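Local atomic coordinates of nucleoprotein (Sendai virus, PDB entry 6M7D), a protein that coats the viral genomic RNA in a helical nucleocapsid, one subunit per six nucleotides, shielding it from nucleases and presenting it as template for transcription and replication. Residues S52-F57 against V76-M81; F57-L62 against S142-G147; F38-S43 against Y104-D109. All coordinates share one frame; numbering follows the deposited sequence.

Contact 1 of 3, residues S52-F57 against V76-M81; sequences SIATTF and VSLLAM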
loop_
_atom_site.group_PDB
_atom_site.type_symbol
_atom_site.label_atom_id
_atom_site.label_comp_id
_atom_site.label_asym_id
_atom_site.label_seq_id
_atom_site.Cartn_x
_atom_site.Cartn_y
_atom_site.Cartn_z
ATOM N N SER A 52 -25.884 2.365 7.665
ATOM C CA SER A 52 -26.475 1.169 7.079
ATOM C C SER A 52 -26.100 1.041 5.611
ATOM O O SER A 52 -25.836 -0.062 5.122
ATOM C CB SER A 52 -27.990 1.201 7.243
ATOM O OG SER A 52 -28.512 -0.109 7.346
ATOM N N ILE A 53 -26.061 2.162 4.895
ATOM C CA ILE A 53 -25.676 2.136 3.489
ATOM C C ILE A 53 -24.207 1.769 3.345
ATOM O O ILE A 53 -23.825 1.026 2.436
ATOM C CB ILE A 53 -25.989 3.491 2.832
ATOM C CG1 ILE A 53 -27.497 3.673 2.694
ATOM C CG2 ILE A 53 -25.322 3.595 1.487
ATOM C CD1 ILE A 53 -27.889 5.051 2.264
ATOM N N ALA A 54 -23.360 2.284 4.237
ATOM C CA ALA A 54 -21.949 1.920 4.210
ATOM C C ALA A 54 -21.757 0.433 4.467
ATOM O O ALA A 54 -20.951 -0.225 3.798
ATOM C CB ALA A 54 -21.178 2.745 5.237
ATOM N N THR A 55 -22.491 -0.118 5.432
ATOM C CA THR A 55 -22.387 -1.545 5.706
ATOM C C THR A 55 -22.943 -2.370 4.552
ATOM O O THR A 55 -22.439 -3.458 4.261
ATOM C CB THR A 55 -23.108 -1.878 7.010
ATOM O OG1 THR A 55 -22.531 -1.115 8.076
ATOM C CG2 THR A 55 -22.978 -3.352 7.333
ATOM N N THR A 56 -23.966 -1.860 3.867
ATOM C CA THR A 56 -24.491 -2.560 2.699
ATOM C C THR A 56 -23.477 -2.573 1.566
ATOM O O THR A 56 -23.299 -3.594 0.897
ATOM C CB THR A 56 -25.794 -1.914 2.239
ATOM O OG1 THR A 56 -26.521 -1.443 3.379
ATOM C CG2 THR A 56 -26.644 -2.916 1.497
ATOM N N PHE A 57 -22.805 -1.445 1.335
ATOM C CA PHE A 57 -21.727 -1.409 0.354
ATOM C C PHE A 57 -20.629 -2.399 0.712
ATOM O O PHE A 57 -20.132 -3.132 -0.151
ATOM C CB PHE A 57 -21.149 -0.001 0.259
ATOM C CG PHE A 57 -22.059 0.988 -0.393
ATOM C CD1 PHE A 57 -21.821 2.343 -0.270
ATOM C CD2 PHE A 57 -23.144 0.570 -1.131
ATOM C CE1 PHE A 57 -22.649 3.255 -0.868
ATOM C CE2 PHE A 57 -23.975 1.481 -1.728
ATOM C CZ PHE A 57 -23.727 2.823 -1.595
ATOM N N VAL A 76 -15.655 1.415 -4.175
ATOM C CA VAL A 76 -15.516 2.797 -4.619
ATOM C C VAL A 76 -16.637 3.654 -4.051
ATOM O O VAL A 76 -16.421 4.801 -3.652
ATOM C CB VAL A 76 -15.474 2.846 -6.156
ATOM C CG1 VAL A 76 -15.796 4.223 -6.665
ATOM C CG2 VAL A 76 -14.119 2.411 -6.653
ATOM N N SER A 77 -17.850 3.105 -4.002
ATOM C CA SER A 77 -18.970 3.780 -3.360
ATOM C C SER A 77 -18.670 4.054 -1.896
ATOM O O SER A 77 -18.907 5.157 -1.390
ATOM C CB SER A 77 -20.221 2.917 -3.485
ATOM O OG SER A 77 -20.703 2.904 -4.808
ATOM N N LEU A 78 -18.160 3.043 -1.198
ATOM C CA LEU A 78 -17.827 3.201 0.210
ATOM C C LEU A 78 -16.785 4.290 0.411
ATOM O O LEU A 78 -16.929 5.141 1.294
ATOM C CB LEU A 78 -17.335 1.871 0.767
ATOM C CG LEU A 78 -17.042 1.816 2.256
ATOM C CD1 LEU A 78 -18.229 2.321 3.033
ATOM C CD2 LEU A 78 -16.724 0.396 2.635
ATOM N N LEU A 79 -15.732 4.287 -0.402
ATOM C CA LEU A 79 -14.698 5.302 -0.255
ATOM C C LEU A 79 -15.197 6.683 -0.650
ATOM O O LEU A 79 -14.683 7.688 -0.152
ATOM C CB LEU A 79 -13.471 4.932 -1.079
ATOM C CG LEU A 79 -12.863 3.555 -0.841
ATOM C CD1 LEU A 79 -12.165 3.085 -2.090
ATOM C CD2 LEU A 79 -11.912 3.578 0.322
ATOM N N ALA A 80 -16.183 6.760 -1.542
ATOM C CA ALA A 80 -16.760 8.045 -1.908
ATOM C C ALA A 80 -17.725 8.569 -0.860
ATOM O O ALA A 80 -17.993 9.772 -0.835
ATOM C CB ALA A 80 -17.470 7.936 -3.255
ATOM N N MET A 81 -18.258 7.692 -0.009
ATOM C CA MET A 81 -19.115 8.140 1.084
ATOM C C MET A 81 -18.417 9.123 2.013
ATOM O O MET A 81 -19.091 9.860 2.735
ATOM C CB MET A 81 -19.596 6.952 1.905
ATOM C CG MET A 81 -20.603 6.100 1.214
ATOM S SD MET A 81 -21.297 4.892 2.333
ATOM C CE MET A 81 -22.365 5.939 3.298
#
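Phe57 and Met81 share one choice of first torsion, with CG anti to the carbonyl carbon (chi1 -71° for Phe57), and the methionine then runs extended before bending at its last torsion (chi3 75°). The phenyl ring is thereby carried into the gap between the helices, while the thioether sulfur turns back onto helix 47-62. Ser77 supplies the floor for the ring: its CB lies over one face, 3.8 Å from the ring centroid, a CH-pi contact. The opposite face meets the backbone O of Ile53, one helical turn back, which is offset toward the rim and also accepts the amide N-H of Phe57, so the ring is held between the partner helix and its own backbone. Met81 SD comes in obliquely, 3.7 Å from Phe57 CD1, to make a Met-aromatic contact. The same sulfur is 3.6 Å from Ala54 CB, and beyond it the methyl CE reaches toward Ile53 CG2. Leu78 also touches the small alanine, its CD1 3.7 Å from Ala54 CB. No hydrogen bond links the two segments, and every touching residue is buried; the join is one of shape and apolar surface. The segment axes pass 9.2 Å apart at 151°, nearly antiparallel, as expected of a helical hairpin built from consecutive helices. The one polar side chain among the touching residues, Ser77, is satisfied elsewhere, its OG being hydrogen-bonded to Phe38 N and Gly73 O. The bond to Phe38 N ties the hairpin to strand 33-40, whose Phe38 and Leu40 touch Phe57, Ile53 and Met81, while helix 163-181 packs on Leu78 through Ile170 and on Met81 through Tyr163.

Contact 2 of 3, residues F57-L62 against S142-G147; sequences FLAHSL and SPLFQG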
loop_
_atom_site.group_PDB
_atom_site.type_symbol
_atom_site.label_atom_id
_atom_site.label_comp_id
_atom_site.label_asym_id
_atom_site.label_seq_id
_atom_site.Cartn_x
_atom_site.Cartn_y
_atom_site.Cartn_z
ATOM N N PHE A 57 -22.805 -1.445 1.335
ATOM C CA PHE A 57 -21.727 -1.409 0.354
ATOM C C PHE A 57 -20.629 -2.399 0.712
ATOM O O PHE A 57 -20.132 -3.132 -0.151
ATOM C CB PHE A 57 -21.149 -0.001 0.259
ATOM C CG PHE A 57 -22.059 0.988 -0.393
ATOM C CD1 PHE A 57 -21.821 2.343 -0.270
ATOM C CD2 PHE A 57 -23.144 0.570 -1.131
ATOM C CE1 PHE A 57 -22.649 3.255 -0.868
ATOM C CE2 PHE A 57 -23.975 1.481 -1.728
ATOM C CZ PHE A 57 -23.727 2.823 -1.595
ATOM N N LEU A 58 -20.236 -2.432 1.985
ATOM C CA LEU A 58 -19.175 -3.340 2.401
ATOM C C LEU A 58 -19.592 -4.794 2.239
ATOM O O LEU A 58 -18.774 -5.642 1.872
ATOM C CB LEU A 58 -18.780 -3.055 3.846
ATOM C CG LEU A 58 -17.499 -3.748 4.301
ATOM C CD1 LEU A 58 -16.288 -3.079 3.693
ATOM C CD2 LEU A 58 -17.412 -3.746 5.802
ATOM N N ALA A 59 -20.857 -5.104 2.515
ATOM C CA ALA A 59 -21.319 -6.480 2.392
ATOM C C ALA A 59 -21.478 -6.880 0.935
ATOM O O ALA A 59 -21.326 -8.055 0.587
ATOM C CB ALA A 59 -22.635 -6.657 3.142
ATOM N N HIS A 60 -21.801 -5.920 0.071
ATOM C CA HIS A 60 -21.925 -6.217 -1.349
ATOM C C HIS A 60 -20.560 -6.393 -1.993
ATOM O O HIS A 60 -20.416 -7.143 -2.962
ATOM C CB HIS A 60 -22.707 -5.107 -2.043
ATOM C CG HIS A 60 -24.190 -5.278 -1.971
ATOM N ND1 HIS A 60 -24.843 -5.630 -0.812
ATOM C CD2 HIS A 60 -25.149 -5.146 -2.916
ATOM C CE1 HIS A 60 -26.140 -5.707 -1.043
ATOM N NE2 HIS A 60 -26.352 -5.419 -2.313
ATOM N N SER A 61 -19.560 -5.666 -1.491
ATOM C CA SER A 61 -18.182 -5.798 -2.031
ATOM C C SER A 61 -17.674 -7.219 -1.757
ATOM O O SER A 61 -17.043 -7.812 -2.649
ATOM C CB SER A 61 -17.273 -4.766 -1.425
ATOM O OG SER A 61 -17.187 -4.931 -0.018
ATOM N N LEU A 62 -17.980 -7.736 -0.564
ATOM C CA LEU A 62 -17.552 -9.084 -0.099
ATOM C C LEU A 62 -18.268 -10.217 -0.848
ATOM O O LEU A 62 -17.752 -11.349 -0.804
ATOM C CB LEU A 62 -17.783 -9.194 1.411
ATOM C CG LEU A 62 -16.992 -8.207 2.265
ATOM C CD1 LEU A 62 -17.315 -8.388 3.739
ATOM C CD2 LEU A 62 -15.499 -8.360 2.023
ATOM N N SER A 142 -19.887 -14.820 5.125
ATOM C CA SER A 142 -19.210 -14.741 6.447
ATOM C C SER A 142 -19.620 -13.429 7.130
ATOM O O SER A 142 -20.097 -12.527 6.416
ATOM C CB SER A 142 -17.714 -14.857 6.310
ATOM O OG SER A 142 -17.213 -13.890 5.399
ATOM N N PRO A 143 -19.467 -13.274 8.465
ATOM C CA PRO A 143 -19.855 -12.032 9.143
ATOM C C PRO A 143 -19.015 -10.845 8.648
ATOM O O PRO A 143 -17.815 -10.993 8.509
ATOM C CB PRO A 143 -19.570 -12.317 10.626
ATOM C CG PRO A 143 -18.563 -13.446 10.606
ATOM C CD PRO A 143 -18.921 -14.271 9.387
ATOM N N LEU A 144 -19.673 -9.709 8.392
ATOM C CA LEU A 144 -19.005 -8.480 7.882
ATOM C C LEU A 144 -18.018 -7.923 8.916
ATOM O O LEU A 144 -16.899 -7.553 8.515
ATOM C CB LEU A 144 -20.082 -7.446 7.541
ATOM C CG LEU A 144 -19.580 -6.197 6.820
ATOM C CD1 LEU A 144 -18.896 -6.568 5.514
ATOM C CD2 LEU A 144 -20.721 -5.224 6.565
ATOM N N PHE A 145 -18.403 -7.908 10.195
ATOM C CA PHE A 145 -17.532 -7.344 11.262
ATOM C C PHE A 145 -17.374 -8.348 12.406
ATOM O O PHE A 145 -18.213 -9.256 12.541
ATOM C CB PHE A 145 -18.101 -6.031 11.806
ATOM C CG PHE A 145 -18.131 -4.884 10.829
ATOM C CD1 PHE A 145 -16.957 -4.305 10.376
ATOM C CD2 PHE A 145 -19.334 -4.370 10.376
ATOM C CE1 PHE A 145 -16.986 -3.247 9.482
ATOM C CE2 PHE A 145 -19.363 -3.310 9.483
ATOM C CZ PHE A 145 -18.189 -2.750 9.038
ATOM N N GLN A 146 -16.293 -8.198 13.176
ATOM C CA GLN A 146 -16.005 -9.086 14.335
ATOM C C GLN A 146 -16.962 -8.758 15.486
ATOM O O GLN A 146 -17.152 -7.559 15.775
ATOM C CB GLN A 146 -14.560 -8.891 14.794
ATOM C CG GLN A 146 -13.529 -9.252 13.736
ATOM C CD GLN A 146 -12.118 -9.085 14.241
ATOM O OE1 GLN A 146 -11.887 -8.840 15.423
ATOM N NE2 GLN A 146 -11.156 -9.218 13.343
ATOM N N GLY A 147 -17.529 -9.791 16.116
ATOM C CA GLY A 147 -18.454 -9.614 17.252
ATOM C C GLY A 147 -17.888 -10.231 18.519
ATOM O O GLY A 147 -17.501 -11.415 18.474
#
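Leu144 meets Leu58 with matching side-chain conformations, each holding CG anti to its own backbone N (chi1 -172° and -168°). Each branched end is thus thrown out from its backbone toward the other, and the two cross at a slant. Leu58 offers its CD2 branch to the isobutyl group of Leu144, and the same methyl approaches the Phe145 ring obliquely, 3.5 Å from CZ. On the loop side, the CD2 methyl of Leu144 spreads over the helix surface, 4.0 Å from Leu58 CB and 4.2 Å from Ala59 CB. Its other methyl, CD1, points to Leu62, although the two methyls are modelled too close for that spacing to be trusted. Phe145 also leans on its neighbour, one ring face receiving Leu144 CG toward the rim. Inside the helix, Ser61 OG donates to Leu58 O at 2.6 Å, from above the carbonyl plane. The loop backbone is secured from another direction, since Leu144 O accepts a hydrogen bond from Thr215 OG1 and Pro143 O one from Thr212 OG1. Leu144 thus lies on the helix surface made by Thr55, Leu58, Ala59 and Leu62, whose spacing of three and four residues brings them to one side of the helix: a plain case of a loop leucine packed on a helix of the paramyxovirus nucleocapsid core.

Contact 3 of 3, residues F38-S43 against Y104-D109; sequences FVLGPS and YNIEKD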
loop_
_atom_site.group_PDB
_atom_site.type_symbol
_atom_site.label_atom_id
_atom_site.label_comp_id
_atom_site.label_asym_id
_atom_site.label_seq_id
_atom_site.Cartn_x
_atom_site.Cartn_y
_atom_site.Cartn_z
ATOM N N PHE A 38 -22.661 3.957 -6.281
ATOM C CA PHE A 38 -23.828 4.528 -5.627
ATOM C C PHE A 38 -23.382 5.606 -4.655
ATOM O O PHE A 38 -22.640 5.327 -3.709
ATOM C CB PHE A 38 -24.624 3.441 -4.914
ATOM C CG PHE A 38 -24.986 2.300 -5.801
ATOM C CD1 PHE A 38 -26.156 2.320 -6.527
ATOM C CD2 PHE A 38 -24.147 1.213 -5.928
ATOM C CE1 PHE A 38 -26.485 1.276 -7.353
ATOM C CE2 PHE A 38 -24.476 0.168 -6.752
ATOM C CZ PHE A 38 -25.644 0.199 -7.464
ATOM N N VAL A 39 -23.832 6.832 -4.893
ATOM C CA VAL A 39 -23.535 7.970 -4.036
ATOM C C VAL A 39 -24.802 8.333 -3.282
ATOM O O VAL A 39 -25.907 8.011 -3.727
ATOM C CB VAL A 39 -23.003 9.161 -4.848
ATOM C CG1 VAL A 39 -21.828 8.726 -5.695
ATOM C CG2 VAL A 39 -24.088 9.739 -5.718
ATOM N N LEU A 40 -24.642 8.969 -2.128
ATOM C CA LEU A 40 -25.801 9.373 -1.344
ATOM C C LEU A 40 -26.246 10.769 -1.738
ATOM O O LEU A 40 -25.461 11.720 -1.695
ATOM C CB LEU A 40 -25.482 9.334 0.147
ATOM C CG LEU A 40 -25.004 8.013 0.731
ATOM C CD1 LEU A 40 -25.230 8.003 2.226
ATOM C CD2 LEU A 40 -25.718 6.865 0.074
ATOM N N GLY A 41 -27.503 10.891 -2.119
ATOM C CA GLY A 41 -28.088 12.184 -2.358
ATOM C C GLY A 41 -28.399 12.892 -1.063
ATOM O O GLY A 41 -28.343 12.321 0.034
ATOM N N PRO A 42 -28.737 14.176 -1.174
ATOM C CA PRO A 42 -29.048 14.946 0.039
ATOM C C PRO A 42 -30.283 14.451 0.765
ATOM O O PRO A 42 -30.553 14.899 1.885
ATOM C CB PRO A 42 -29.230 16.375 -0.492
ATOM C CG PRO A 42 -29.538 16.209 -1.941
ATOM C CD PRO A 42 -28.789 15.002 -2.390
ATOM N N SER A 43 -31.038 13.532 0.166
ATOM C CA SER A 43 -32.218 12.993 0.831
ATOM C C SER A 43 -31.837 12.156 2.043
ATOM O O SER A 43 -32.580 12.104 3.029
ATOM C CB SER A 43 -33.036 12.162 -0.154
ATOM O OG SER A 43 -33.245 12.873 -1.361
ATOM N N TYR A 104 -24.861 6.201 -9.557
ATOM C CA TYR A 104 -26.251 6.141 -9.147
ATOM C C TYR A 104 -26.398 6.875 -7.823
ATOM O O TYR A 104 -25.448 6.972 -7.046
ATOM C CB TYR A 104 -26.723 4.696 -8.988
ATOM C CG TYR A 104 -26.898 3.916 -10.273
ATOM C CD1 TYR A 104 -26.252 4.291 -11.438
ATOM C CD2 TYR A 104 -27.716 2.798 -10.316
ATOM C CE1 TYR A 104 -26.415 3.579 -12.603
ATOM C CE2 TYR A 104 -27.886 2.081 -11.477
ATOM C CZ TYR A 104 -27.233 2.475 -12.618
ATOM O OH TYR A 104 -27.397 1.762 -13.781
ATOM N N ASN A 105 -27.589 7.397 -7.569
ATOM C CA ASN A 105 -27.858 8.141 -6.347
ATOM C C ASN A 105 -28.787 7.339 -5.454
ATOM O O ASN A 105 -29.850 6.898 -5.896
ATOM C CB ASN A 105 -28.471 9.505 -6.655
ATOM C CG ASN A 105 -27.469 10.471 -7.233
ATOM O OD1 ASN A 105 -27.115 10.389 -8.407
ATOM N ND2 ASN A 105 -27.001 11.397 -6.410
ATOM N N ILE A 106 -28.380 7.147 -4.206
ATOM C CA ILE A 106 -29.250 6.581 -3.184
ATOM C C ILE A 106 -30.059 7.729 -2.601
ATOM O O ILE A 106 -29.500 8.667 -2.029
ATOM C CB ILE A 106 -28.460 5.862 -2.090
ATOM C CG1 ILE A 106 -27.411 4.937 -2.696
ATOM C CG2 ILE A 106 -29.407 5.088 -1.203
ATOM C CD1 ILE A 106 -28.000 3.837 -3.494
ATOM N N GLU A 107 -31.382 7.649 -2.772
ATOM C CA GLU A 107 -32.318 8.699 -2.290
ATOM C C GLU A 107 -33.251 8.099 -1.237
ATOM O O GLU A 107 -33.793 7.005 -1.483
ATOM C CB GLU A 107 -33.135 9.243 -3.463
ATOM C CG GLU A 107 -32.293 9.916 -4.531
ATOM C CD GLU A 107 -31.628 11.207 -4.089
ATOM O OE1 GLU A 107 -31.795 11.586 -2.913
ATOM O OE2 GLU A 107 -30.947 11.834 -4.924
ATOM N N LYS A 108 -33.460 8.812 -0.127
ATOM C CA LYS A 108 -34.347 8.316 0.958
ATOM C C LYS A 108 -35.723 8.975 0.814
ATOM O O LYS A 108 -35.786 10.219 0.849
ATOM C CB LYS A 108 -33.737 8.651 2.322
ATOM C CG LYS A 108 -34.527 8.172 3.533
ATOM C CD LYS A 108 -34.274 6.721 3.880
ATOM C CE LYS A 108 -35.050 6.262 5.096
ATOM N NZ LYS A 108 -34.718 4.866 5.463
ATOM N N ASP A 109 -36.775 8.164 0.658
ATOM C CA ASP A 109 -38.160 8.687 0.512
ATOM C C ASP A 109 -39.011 8.184 1.684
ATOM O O ASP A 109 -39.070 6.956 1.886
ATOM C CB ASP A 109 -38.774 8.277 -0.829
ATOM C CG ASP A 109 -38.293 9.109 -2.005
ATOM O OD1 ASP A 109 -37.326 9.875 -1.828
ATOM O OD2 ASP A 109 -38.894 8.986 -3.092
#
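Phe38 and Tyr104 carry their rings side by side, pointing the same way from one face of the sheet. The planes stand at 86° with centroids 5.5 Å apart, an oblique pairing. Tyr104 CB lies 3.5 Å from Phe38 CD1, and Ile106 CD1 approaches the same ring, also obliquely, while sitting 3.7 Å from Phe38 CB. The arrangement is a parallel beta pairing of strand 33-40 with strand 99-108, of the kind made by a beta-alpha-beta crossover, here with three helices between the strands. Residue Val39 is the bonding centre: its N donates to Tyr104 O and its O accepts from Ile106 N, both at 2.7 Å and nearly straight, so that it straddles Asn105 as in any parallel sheet. Two residues on, Gly41 N reaches Ile106 O at 3.0 Å. Leu40 completes the aromatic-bearing face, with its CD2 against Ile106 CB, and this face is covered by helices 47-62 and 129-135, through Ile53 and Leu134 among others. On the reverse face Val39 CG2 meets the amide of Asn105, 3.4 Å from ND2. Strand 33-40 is outermost in the sheet of this chain, whereas strand 99-108 bonds onward to strand 118-122. The lysine at the far end turns elsewhere, Lys108 NZ being hydrogen-bonded to Asp116 O and the side chain making a cation-pi contact with Phe118. Past the last bridge, Glu107 bends (chi2 -67°) so that its carboxylate passes Gly41 CA and OE1 faces Ser43 OG of the loop after strand 33-40, a hydrogen bond whose modelled length is doubtfully short.

The three contacts illustrate how one helix can join separate layers of a fold. Helix 47-62 serves both contact 1 and contact 2, whose centres lie 11 Å apart and which share Phe57; it leads on directly from strand 33-40 of contact 3, centred 12 Å from contact 1 and 21 Å from contact 2. Along the chain, contact 1 falls wholly between the two strands of contact 3, whereas contact 2 brings in a later loop and so crosses both. Sheet, helical hairpin and loop thus follow one another across this part of the nucleocapsid core. All three lie away from the RNA-binding residues, their nearest atoms about 17 to 30 Å from the bound RNA.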